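Local coordinates for protein peptide methionine sulfoxide reductase msrA/msrB (Neisseria meningitidis, PDB 3BQG) that reduces the S form of methionine sulfoxide in peptides and proteins back to methionine, probably through a redox-active cysteine that is oxidised to a sulfenic acid, at residues Tyr74-Val79 against Ala112-Glu117; Gly52-Val57 against Gly98-Asp103; Arg4-Ala9 against Leu66-Ile71; Asp144-Ile147 against Tyr153-Ile156. The protein carries 1 engineered substitution. One frame throughout, in Å; residues are numbered along the deposited sequence.

How the contacts relate
The chain lays down strand 3-10 first, and contact 3 (4-9 with 66-71) closes a long loop on it by bringing back the start of helix 68-78. Before that loop closes, strand 54-62 opens contact 2 (52-57 with 98-103), so contacts 3 and 2 cross; their strands are neighbours in one sheet, with 3-10 in the middle. Contact 1 (74-79 with 112-117) begins after contact 3 is complete, uses the other end of helix 68-78, and crosses contact 2 in turn. F75 packs on both sheet contacts. Contact 4 (144-147 with 153-156) is a short local closure near the C terminus, touching contact 1 where I156 meets V78.

Contact 1: Tyr74-Val79 against Ala112-Glu117; sequences YFFRVV and AALKRE
F76 is the side chain through which helix 68-78 meets E117, L114 and A113 of helix 106-117, the helix that follows strand 97-101 and leads to its parallel neighbour 128-131. CB lies 3.4 Å from E117 OE2. Because chi1 of -64° sets CG beside the backbone N, the ring continues along the E117 side chain: its CG meets the carboxylate carbon, CD2 lies near OE1, and CD1 has E117 CG as its nearest neighbour. E117 CG stands 3.9 Å from the ring centroid, a CH-pi contact over the face. A bend at chi2 of E117 lays the carboxylate over the ring as well, the planes 13° apart. Farther out, CE2 of F76 has A113 O at 4.0 Å and A113 CB just beyond, and at the tip CZ touches L114 CD2 at 3.6 Å. One ring thus spans axes 11.9 Å apart, inclined at 38°. A water lies 2.7 Å from F76 O and 2.9 Å from E117 OE2, placed to donate to either; with other acceptors nearby it probably cannot serve all at once. Both the methylene and the carboxylate of E117 therefore lie against the ring, and water probably eases the cost of burying that carboxylate.

Contact 2: Gly52-Val57 against Gly98-Asp103; sequences GHAETV and GVYYTD
Y100 gives up more surface here than any other residue, and it does so by sending its phenol across a whole strand to T56 and A54. With CG turned away from the carbonyl carbon (chi1 -47°), the ring lies back over G98, whose carbonyl carbon is against one face near the rim. The hydroxyl end approaches the methyl of A54, Y100 OH to A54 CB being 4.1 Å. T56 comes to the ring edge instead: its OG1 sits near the ring plane, 4.0 Å from Y100 CE2. That hydroxyl is engaged within its own strand, donating to A54 O over 3.0 Å from above the carbonyl plane (68° out of it), so it reaches the ring as a neighbour and not as a donor.

The span reflects strand order. Strands 54-62 and 97-101 both pair with 3-10, which runs between them, in a ferredoxin-like beta-alpha-beta-beta-alpha-beta core as in other MsrA enzymes. A54, T56 and Y100 lie on the sheet face opposite the one that carries helix 68-78, and A9 of the central strand touches both T56 and Y100. The phenol oxygen finds its polar partner farther along, in E128 OE1. Between A54 and T56, E55 turns the other way, and its OE1 accepts from the backbone N of F13, the residue next to the oxidised Cys12.

Contact 3: Arg4-Ala9 against Leu66-Ile71; sequences RTIYLA and LSLDDI
I6 and L8 of strand 3-10 meet L68 and I71 of helix 68-78, and behind the contact, in the first turn of the helix, lies the flat carboxylate of D70. S67 N donates to D70 OD2 from above the carboxylate plane, 51° out of it, over 3.0 Å and nearly straight at 170°. In return D70 N donates to S67 OG at 3.2 Å, which completes a capping box.

That turn presents two branched side chains to strand 3-10. I6 receives both. Its CG1, swung anti to the backbone N (chi1 -170°), lies 3.9 Å from L68 CD1, and these two chains cross at about a right angle. Its other branch, CG2, meets I71 CG2 at 3.8 Å, the chains sliding past each other in opposite directions. The same I71 methyl also touches L8, at 4.0 Å from CD1, and so bridges two residues that point from one face of the strand. F20 of helix 14-21 packs on both L8 and I71.

Here the helix of a beta-alpha-beta crossover, joining strands 54-62 and 97-101, packs on the strand between them. Methyl and methylene groups alone make the contact between the segments, so its cohesion is dispersive and hydrophobic, whereas the capping box satisfies backbone N-H groups at the helix start within 66-71.

Contact 4: Asp144-Ile147 against Tyr153-Ile156; sequences DYLI and YSHI. Engineered in segment 153-156: S154 (natural residue Cys).
The CA atoms of L146 and Y153 are 7.8 Å apart, where the short helix 145-148 faces an irregular stretch that is extended at Y153 and S154. L146 reaches across with its two methyls. A chi1 of -66° carries its CG anti to the carbonyl carbon, and the fork then splits between two partners: CD2 is 3.6 Å from Y153 O, and CD1 is 3.7 Å from S154 CB. The carbonyl oxygen of Y153 is thus buried against a methyl, with no polar partner in the model, probably at some energetic cost.

S154 is an engineered serine where the natural sequence has cysteine. Its OG, anti to the backbone N, donates to I156 O over 2.8 Å, in the carbonyl plane and on a lone pair, tying the side chain to the backbone two residues on. A water ties the segments at another point, lying in the plane of the Y145 ring at its edge: it is 2.8 Å from Y145 OH and accepts from Y153 N at 3.2 Å. The Y145 ring stacks on W14, while L146 packs on A18 of helix 14-21. Y153 OH is bonded to D90, and H155 NE2 to G10 O, which links the loop to the end of the first strand.

Those partners place the contact close to Cys12, seen here as the sulfenic acid, and a mobile C-terminal loop carrying a resolving cysteine is a known feature of MsrA enzymes; position 154 probably held that cysteine.

Contact 1: Tyr74-Val79 against Ala112-Glu117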
# COMPACT_ATOMS: atom_id res chain seq x y z
N TYR A 74 10.07 -0.31 3.53
CA TYR A 74 9.61 -1.61 3.04
C TYR A 74 8.72 -1.39 1.81
O TYR A 74 8.75 -2.17 0.86
CB TYR A 74 8.81 -2.34 4.12
CG TYR A 74 9.65 -3.06 5.16
CD1 TYR A 74 10.44 -4.16 4.80
CD2 TYR A 74 9.64 -2.66 6.49
CE1 TYR A 74 11.18 -4.85 5.75
CE2 TYR A 74 10.39 -3.35 7.46
CZ TYR A 74 11.15 -4.45 7.07
OH TYR A 74 11.87 -5.15 8.01
N PHE A 75 7.93 -0.32 1.86
CA PHE A 75 7.03 0.04 0.77
C PHE A 75 7.84 0.31 -0.49
O PHE A 75 7.61 -0.30 -1.54
CB PHE A 75 6.24 1.29 1.16
CG PHE A 75 5.27 1.77 0.11
CD1 PHE A 75 4.18 1.00 -0.27
CD2 PHE A 75 5.43 3.03 -0.46
CE1 PHE A 75 3.26 1.47 -1.20
CE2 PHE A 75 4.51 3.52 -1.40
CZ PHE A 75 3.42 2.73 -1.76
N PHE A 76 8.80 1.23 -0.38
CA PHE A 76 9.66 1.62 -1.50
C PHE A 76 10.49 0.49 -2.09
O PHE A 76 10.93 0.57 -3.23
CB PHE A 76 10.60 2.76 -1.09
CG PHE A 76 9.91 4.04 -0.73
CD1 PHE A 76 8.88 4.55 -1.52
CD2 PHE A 76 10.28 4.75 0.41
CE1 PHE A 76 8.23 5.74 -1.19
CE2 PHE A 76 9.64 5.94 0.75
CZ PHE A 76 8.62 6.43 -0.05
N ARG A 77 10.75 -0.54 -1.29
CA ARG A 77 11.54 -1.67 -1.75
C ARG A 77 10.87 -2.45 -2.88
O ARG A 77 11.54 -2.98 -3.76
CB ARG A 77 11.83 -2.62 -0.58
CG ARG A 77 12.59 -3.88 -0.98
CD ARG A 77 12.86 -4.77 0.24
NE ARG A 77 13.68 -4.10 1.24
CZ ARG A 77 13.97 -4.61 2.44
NH1 ARG A 77 13.49 -5.80 2.77
NH2 ARG A 77 14.71 -3.94 3.30
N VAL A 78 9.54 -2.50 -2.86
CA VAL A 78 8.82 -3.27 -3.87
C VAL A 78 7.85 -2.52 -4.78
O VAL A 78 7.31 -3.10 -5.73
CB VAL A 78 8.06 -4.43 -3.18
CG1 VAL A 78 9.06 -5.33 -2.44
CG2 VAL A 78 7.03 -3.88 -2.21
N VAL A 79 7.62 -1.24 -4.51
CA VAL A 79 6.71 -0.44 -5.33
C VAL A 79 7.50 0.53 -6.22
O VAL A 79 8.46 1.15 -5.77
CB VAL A 79 5.73 0.37 -4.43
CG1 VAL A 79 4.86 1.28 -5.28
CG2 VAL A 79 4.86 -0.60 -3.62
N ALA A 112 9.10 13.90 3.60
CA ALA A 112 10.54 13.84 3.81
C ALA A 112 11.08 12.51 3.30
O ALA A 112 12.17 12.44 2.73
CB ALA A 112 10.87 14.02 5.29
N ALA A 113 10.32 11.45 3.53
CA ALA A 113 10.72 10.12 3.08
C ALA A 113 10.75 10.07 1.55
O ALA A 113 11.63 9.46 0.96
CB ALA A 113 9.76 9.06 3.62
N LEU A 114 9.77 10.72 0.92
CA LEU A 114 9.72 10.75 -0.53
C LEU A 114 10.88 11.58 -1.10
O LEU A 114 11.47 11.23 -2.12
CB LEU A 114 8.38 11.35 -1.00
CG LEU A 114 7.16 10.44 -0.87
CD1 LEU A 114 5.91 11.20 -1.20
CD2 LEU A 114 7.30 9.25 -1.80
N LYS A 115 11.21 12.67 -0.42
CA LYS A 115 12.31 13.51 -0.89
C LYS A 115 13.60 12.71 -0.90
O LYS A 115 14.39 12.81 -1.84
CB LYS A 115 12.47 14.74 0.01
CG LYS A 115 13.55 15.71 -0.45
CD LYS A 115 13.58 16.98 0.40
CE LYS A 115 14.54 18.01 -0.19
NZ LYS A 115 14.62 19.24 0.63
N ARG A 116 13.80 11.89 0.13
CA ARG A 116 15.00 11.07 0.22
C ARG A 116 15.01 9.98 -0.85
O ARG A 116 16.06 9.69 -1.43
CB ARG A 116 15.12 10.43 1.61
CG ARG A 116 15.42 11.43 2.73
CD ARG A 116 15.49 10.77 4.10
NE ARG A 116 15.78 11.74 5.15
CZ ARG A 116 16.91 12.44 5.23
NH1 ARG A 116 17.86 12.29 4.32
NH2 ARG A 116 17.09 13.30 6.23
N GLU A 117 13.85 9.38 -1.10
CA GLU A 117 13.73 8.31 -2.10
C GLU A 117 14.02 8.85 -3.50
O GLU A 117 14.56 8.14 -4.34
CB GLU A 117 12.31 7.72 -2.05
CG GLU A 117 12.13 6.39 -2.79
CD GLU A 117 12.97 5.26 -2.22
OE1 GLU A 117 13.50 5.40 -1.09
OE2 GLU A 117 13.12 4.22 -2.90
O HOH W 1 11.35 2.80 -4.74

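Contact 2: Gly52-Val57 against Gly98-Asp103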
# COMPACT_ATOMS: atom_id res chain seq x y z
N GLY A 52 -13.22 5.21 -8.86
CA GLY A 52 -12.01 5.97 -8.58
C GLY A 52 -11.13 5.56 -7.41
O GLY A 52 -10.12 6.20 -7.14
N HIS A 53 -11.52 4.50 -6.70
CA HIS A 53 -10.76 4.01 -5.55
C HIS A 53 -9.44 3.39 -5.95
O HIS A 53 -9.30 2.85 -7.04
CB HIS A 53 -11.57 2.95 -4.79
CG HIS A 53 -12.87 3.44 -4.25
ND1 HIS A 53 -13.03 3.83 -2.94
CD2 HIS A 53 -14.07 3.61 -4.85
CE1 HIS A 53 -14.28 4.23 -2.76
NE2 HIS A 53 -14.93 4.10 -3.90
N ALA A 54 -8.47 3.43 -5.04
CA ALA A 54 -7.17 2.83 -5.27
C ALA A 54 -7.11 1.54 -4.46
O ALA A 54 -7.59 1.50 -3.32
CB ALA A 54 -6.08 3.77 -4.81
N GLU A 55 -6.55 0.47 -5.03
CA GLU A 55 -6.43 -0.76 -4.27
C GLU A 55 -5.38 -0.40 -3.22
O GLU A 55 -4.26 0.02 -3.54
CB GLU A 55 -6.00 -1.92 -5.17
CG GLU A 55 -7.22 -2.54 -5.87
CD GLU A 55 -6.88 -3.74 -6.72
OE1 GLU A 55 -5.96 -4.50 -6.35
OE2 GLU A 55 -7.57 -3.95 -7.74
N THR A 56 -5.77 -0.53 -1.96
CA THR A 56 -4.93 -0.14 -0.84
C THR A 56 -4.86 -1.20 0.24
O THR A 56 -5.76 -2.03 0.38
CB THR A 56 -5.51 1.17 -0.23
OG1 THR A 56 -5.60 2.18 -1.25
CG2 THR A 56 -4.64 1.68 0.92
N VAL A 57 -3.76 -1.19 0.99
CA VAL A 57 -3.58 -2.13 2.08
C VAL A 57 -3.45 -1.33 3.36
O VAL A 57 -2.54 -0.50 3.49
CB VAL A 57 -2.31 -2.99 1.89
CG1 VAL A 57 -2.11 -3.89 3.10
CG2 VAL A 57 -2.43 -3.84 0.63
N GLY A 98 0.38 5.45 -3.68
CA GLY A 98 0.08 6.49 -2.72
C GLY A 98 0.18 6.04 -1.28
O GLY A 98 0.12 4.85 -0.97
N VAL A 99 0.38 7.02 -0.40
CA VAL A 99 0.46 6.77 1.04
C VAL A 99 -0.63 7.68 1.62
O VAL A 99 -0.61 8.89 1.39
CB VAL A 99 1.85 7.19 1.60
CG1 VAL A 99 1.88 6.99 3.11
CG2 VAL A 99 2.97 6.36 0.92
N TYR A 100 -1.58 7.12 2.36
CA TYR A 100 -2.66 7.91 2.94
C TYR A 100 -2.63 7.81 4.45
O TYR A 100 -2.47 6.73 5.02
CB TYR A 100 -4.01 7.46 2.38
CG TYR A 100 -4.00 7.30 0.87
CD1 TYR A 100 -3.65 8.37 0.03
CD2 TYR A 100 -4.29 6.07 0.28
CE1 TYR A 100 -3.58 8.20 -1.37
CE2 TYR A 100 -4.22 5.89 -1.11
CZ TYR A 100 -3.87 6.95 -1.92
OH TYR A 100 -3.77 6.73 -3.28
N TYR A 101 -2.80 8.95 5.12
CA TYR A 101 -2.72 8.99 6.57
C TYR A 101 -3.96 9.53 7.28
O TYR A 101 -4.73 10.29 6.70
CB TYR A 101 -1.51 9.85 6.95
CG TYR A 101 -1.57 11.22 6.32
CD1 TYR A 101 -2.35 12.23 6.89
CD2 TYR A 101 -0.93 11.49 5.11
CE1 TYR A 101 -2.47 13.47 6.26
CE2 TYR A 101 -1.05 12.72 4.49
CZ TYR A 101 -1.83 13.71 5.06
OH TYR A 101 -1.97 14.92 4.43
N THR A 102 -4.11 9.15 8.55
CA THR A 102 -5.22 9.59 9.38
C THR A 102 -4.77 10.63 10.41
O THR A 102 -5.60 11.26 11.07
CB THR A 102 -5.87 8.40 10.12
OG1 THR A 102 -4.87 7.68 10.83
CG2 THR A 102 -6.54 7.47 9.12
N ASP A 103 -3.45 10.81 10.54
CA ASP A 103 -2.87 11.80 11.46
C ASP A 103 -2.18 12.87 10.61
O ASP A 103 -1.18 12.60 9.95
CB ASP A 103 -1.83 11.14 12.37
CG ASP A 103 -1.24 12.11 13.40
OD1 ASP A 103 -1.29 13.34 13.17
OD2 ASP A 103 -0.72 11.63 14.42

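Contact 3: Arg4-Ala9 against Leu66-Ile71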
# COMPACT_ATOMS: atom_id res chain seq x y z
N ARG A 4 -0.09 1.43 15.41
CA ARG A 4 -0.36 2.57 14.55
C ARG A 4 -0.77 2.00 13.20
O ARG A 4 -0.43 0.86 12.88
CB ARG A 4 0.89 3.43 14.38
CG ARG A 4 1.20 4.34 15.54
CD ARG A 4 2.69 4.60 15.56
NE ARG A 4 3.06 5.73 16.40
CZ ARG A 4 4.32 6.03 16.72
NH1 ARG A 4 4.58 7.08 17.48
NH2 ARG A 4 5.32 5.27 16.28
N THR A 5 -1.48 2.80 12.41
CA THR A 5 -1.93 2.36 11.10
C THR A 5 -1.58 3.34 10.00
O THR A 5 -1.54 4.55 10.22
CB THR A 5 -3.46 2.15 11.10
OG1 THR A 5 -3.80 1.11 12.03
CG2 THR A 5 -3.95 1.76 9.70
N ILE A 6 -1.30 2.80 8.82
CA ILE A 6 -0.97 3.62 7.65
C ILE A 6 -1.58 2.90 6.44
O ILE A 6 -1.66 1.67 6.42
CB ILE A 6 0.57 3.81 7.49
CG1 ILE A 6 0.87 4.86 6.42
CG2 ILE A 6 1.25 2.49 7.13
CD1 ILE A 6 0.31 6.23 6.73
N TYR A 7 -2.03 3.67 5.46
CA TYR A 7 -2.67 3.12 4.27
C TYR A 7 -1.75 3.22 3.06
O TYR A 7 -1.34 4.31 2.67
CB TYR A 7 -3.98 3.87 4.02
CG TYR A 7 -4.98 3.69 5.15
CD1 TYR A 7 -6.05 2.80 5.04
CD2 TYR A 7 -4.85 4.41 6.34
CE1 TYR A 7 -6.97 2.63 6.08
CE2 TYR A 7 -5.76 4.25 7.39
CZ TYR A 7 -6.82 3.36 7.25
OH TYR A 7 -7.71 3.21 8.29
N LEU A 8 -1.44 2.08 2.45
CA LEU A 8 -0.51 2.03 1.33
C LEU A 8 -1.09 1.49 0.02
O LEU A 8 -1.61 0.37 -0.02
CB LEU A 8 0.69 1.16 1.71
CG LEU A 8 1.35 1.48 3.06
CD1 LEU A 8 2.38 0.41 3.39
CD2 LEU A 8 2.00 2.86 3.01
N ALA A 9 -1.00 2.29 -1.04
CA ALA A 9 -1.48 1.86 -2.35
C ALA A 9 -0.24 1.60 -3.20
O ALA A 9 0.52 2.52 -3.49
CB ALA A 9 -2.35 2.95 -2.98
N LEU A 66 8.38 -1.03 14.82
CA LEU A 66 8.57 -0.32 13.56
C LEU A 66 8.08 1.12 13.60
O LEU A 66 7.05 1.42 14.20
CB LEU A 66 7.84 -1.06 12.43
CG LEU A 66 8.22 -2.52 12.17
CD1 LEU A 66 7.20 -3.15 11.22
CD2 LEU A 66 9.62 -2.59 11.59
N SER A 67 8.83 2.00 12.95
CA SER A 67 8.47 3.41 12.86
C SER A 67 7.81 3.59 11.49
O SER A 67 7.94 2.72 10.63
CB SER A 67 9.72 4.29 12.95
OG SER A 67 10.55 4.10 11.80
N LEU A 68 7.12 4.71 11.29
CA LEU A 68 6.48 4.97 10.01
C LEU A 68 7.51 4.93 8.88
O LEU A 68 7.20 4.50 7.77
CB LEU A 68 5.79 6.34 10.03
CG LEU A 68 5.17 6.84 8.72
CD1 LEU A 68 4.24 5.79 8.12
CD2 LEU A 68 4.41 8.14 8.99
N ASP A 69 8.73 5.37 9.16
CA ASP A 69 9.76 5.35 8.14
C ASP A 69 10.13 3.93 7.76
O ASP A 69 10.30 3.63 6.58
CB ASP A 69 11.02 6.08 8.59
CG ASP A 69 12.08 6.11 7.50
OD1 ASP A 69 11.83 6.77 6.46
OD2 ASP A 69 13.14 5.47 7.67
N ASP A 70 10.27 3.05 8.75
CA ASP A 70 10.60 1.66 8.46
C ASP A 70 9.54 1.13 7.50
O ASP A 70 9.86 0.51 6.49
CB ASP A 70 10.58 0.80 9.73
CG ASP A 70 11.63 1.22 10.75
OD1 ASP A 70 12.64 1.85 10.36
OD2 ASP A 70 11.43 0.92 11.94
N ILE A 71 8.27 1.38 7.83
CA ILE A 71 7.16 0.93 6.99
C ILE A 71 7.30 1.48 5.57
O ILE A 71 7.07 0.77 4.59
CB ILE A 71 5.80 1.37 7.56
CG1 ILE A 71 5.53 0.65 8.89
CG2 ILE A 71 4.69 1.08 6.55
CD1 ILE A 71 5.36 -0.87 8.76

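Contact 4: Asp144-Ile147 against Tyr153-Ile156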
# COMPACT_ATOMS: atom_id res chain seq x y z
N ASP A 144 -5.93 -12.17 2.51
CA ASP A 144 -5.01 -13.31 2.57
C ASP A 144 -5.09 -14.10 1.27
O ASP A 144 -4.95 -15.32 1.27
CB ASP A 144 -5.35 -14.24 3.73
CG ASP A 144 -5.30 -13.54 5.07
OD1 ASP A 144 -4.31 -12.83 5.35
OD2 ASP A 144 -6.25 -13.72 5.86
N TYR A 145 -5.31 -13.40 0.17
CA TYR A 145 -5.45 -14.04 -1.14
C TYR A 145 -4.36 -15.02 -1.51
O TYR A 145 -4.65 -16.16 -1.88
CB TYR A 145 -5.56 -12.98 -2.23
CG TYR A 145 -5.88 -13.55 -3.59
CD1 TYR A 145 -7.19 -13.85 -3.94
CD2 TYR A 145 -4.87 -13.82 -4.51
CE1 TYR A 145 -7.50 -14.39 -5.19
CE2 TYR A 145 -5.16 -14.37 -5.75
CZ TYR A 145 -6.48 -14.65 -6.09
OH TYR A 145 -6.78 -15.18 -7.32
N LEU A 146 -3.10 -14.59 -1.44
CA LEU A 146 -1.98 -15.45 -1.82
C LEU A 146 -1.71 -16.58 -0.84
O LEU A 146 -1.01 -17.54 -1.16
CB LEU A 146 -0.71 -14.61 -2.02
CG LEU A 146 -0.78 -13.64 -3.21
CD1 LEU A 146 0.52 -12.86 -3.33
CD2 LEU A 146 -1.05 -14.42 -4.49
N ILE A 147 -2.26 -16.47 0.36
CA ILE A 147 -2.09 -17.53 1.36
C ILE A 147 -3.10 -18.62 1.02
O ILE A 147 -2.83 -19.81 1.21
CB ILE A 147 -2.35 -17.00 2.79
CG1 ILE A 147 -1.12 -16.22 3.27
CG2 ILE A 147 -2.65 -18.15 3.74
CD1 ILE A 147 -1.26 -15.62 4.66
N TYR A 153 -1.64 -14.68 -8.68
CA TYR A 153 -0.83 -13.65 -9.32
C TYR A 153 -0.23 -12.67 -8.31
O TYR A 153 -0.88 -12.29 -7.33
CB TYR A 153 -1.69 -12.89 -10.34
CG TYR A 153 -1.09 -11.59 -10.83
CD1 TYR A 153 0.06 -11.59 -11.63
CD2 TYR A 153 -1.64 -10.36 -10.47
CE1 TYR A 153 0.63 -10.39 -12.06
CE2 TYR A 153 -1.08 -9.16 -10.90
CZ TYR A 153 0.06 -9.18 -11.69
OH TYR A 153 0.63 -7.99 -12.09
N SER A 154 1.00 -12.25 -8.57
CA SER A 154 1.69 -11.30 -7.70
C SER A 154 2.78 -10.57 -8.47
O SER A 154 3.67 -11.19 -9.05
CB SER A 154 2.31 -12.00 -6.49
OG SER A 154 3.02 -11.08 -5.69
N HIS A 155 2.71 -9.24 -8.47
CA HIS A 155 3.70 -8.42 -9.17
C HIS A 155 4.88 -8.15 -8.24
O HIS A 155 5.85 -7.50 -8.62
CB HIS A 155 3.07 -7.10 -9.61
CG HIS A 155 2.62 -6.22 -8.48
ND1 HIS A 155 1.68 -6.62 -7.56
CD2 HIS A 155 2.99 -4.97 -8.12
CE1 HIS A 155 1.49 -5.65 -6.68
NE2 HIS A 155 2.28 -4.64 -7.00
N ILE A 156 4.80 -8.66 -7.01
CA ILE A 156 5.86 -8.45 -6.03
C ILE A 156 6.48 -9.76 -5.54
O ILE A 156 5.77 -10.73 -5.29
CB ILE A 156 5.31 -7.69 -4.80
CG1 ILE A 156 4.72 -6.34 -5.23
CG2 ILE A 156 6.43 -7.48 -3.78
CD1 ILE A 156 4.03 -5.59 -4.12
O HOH W 2 -4.76 -15.18 -9.26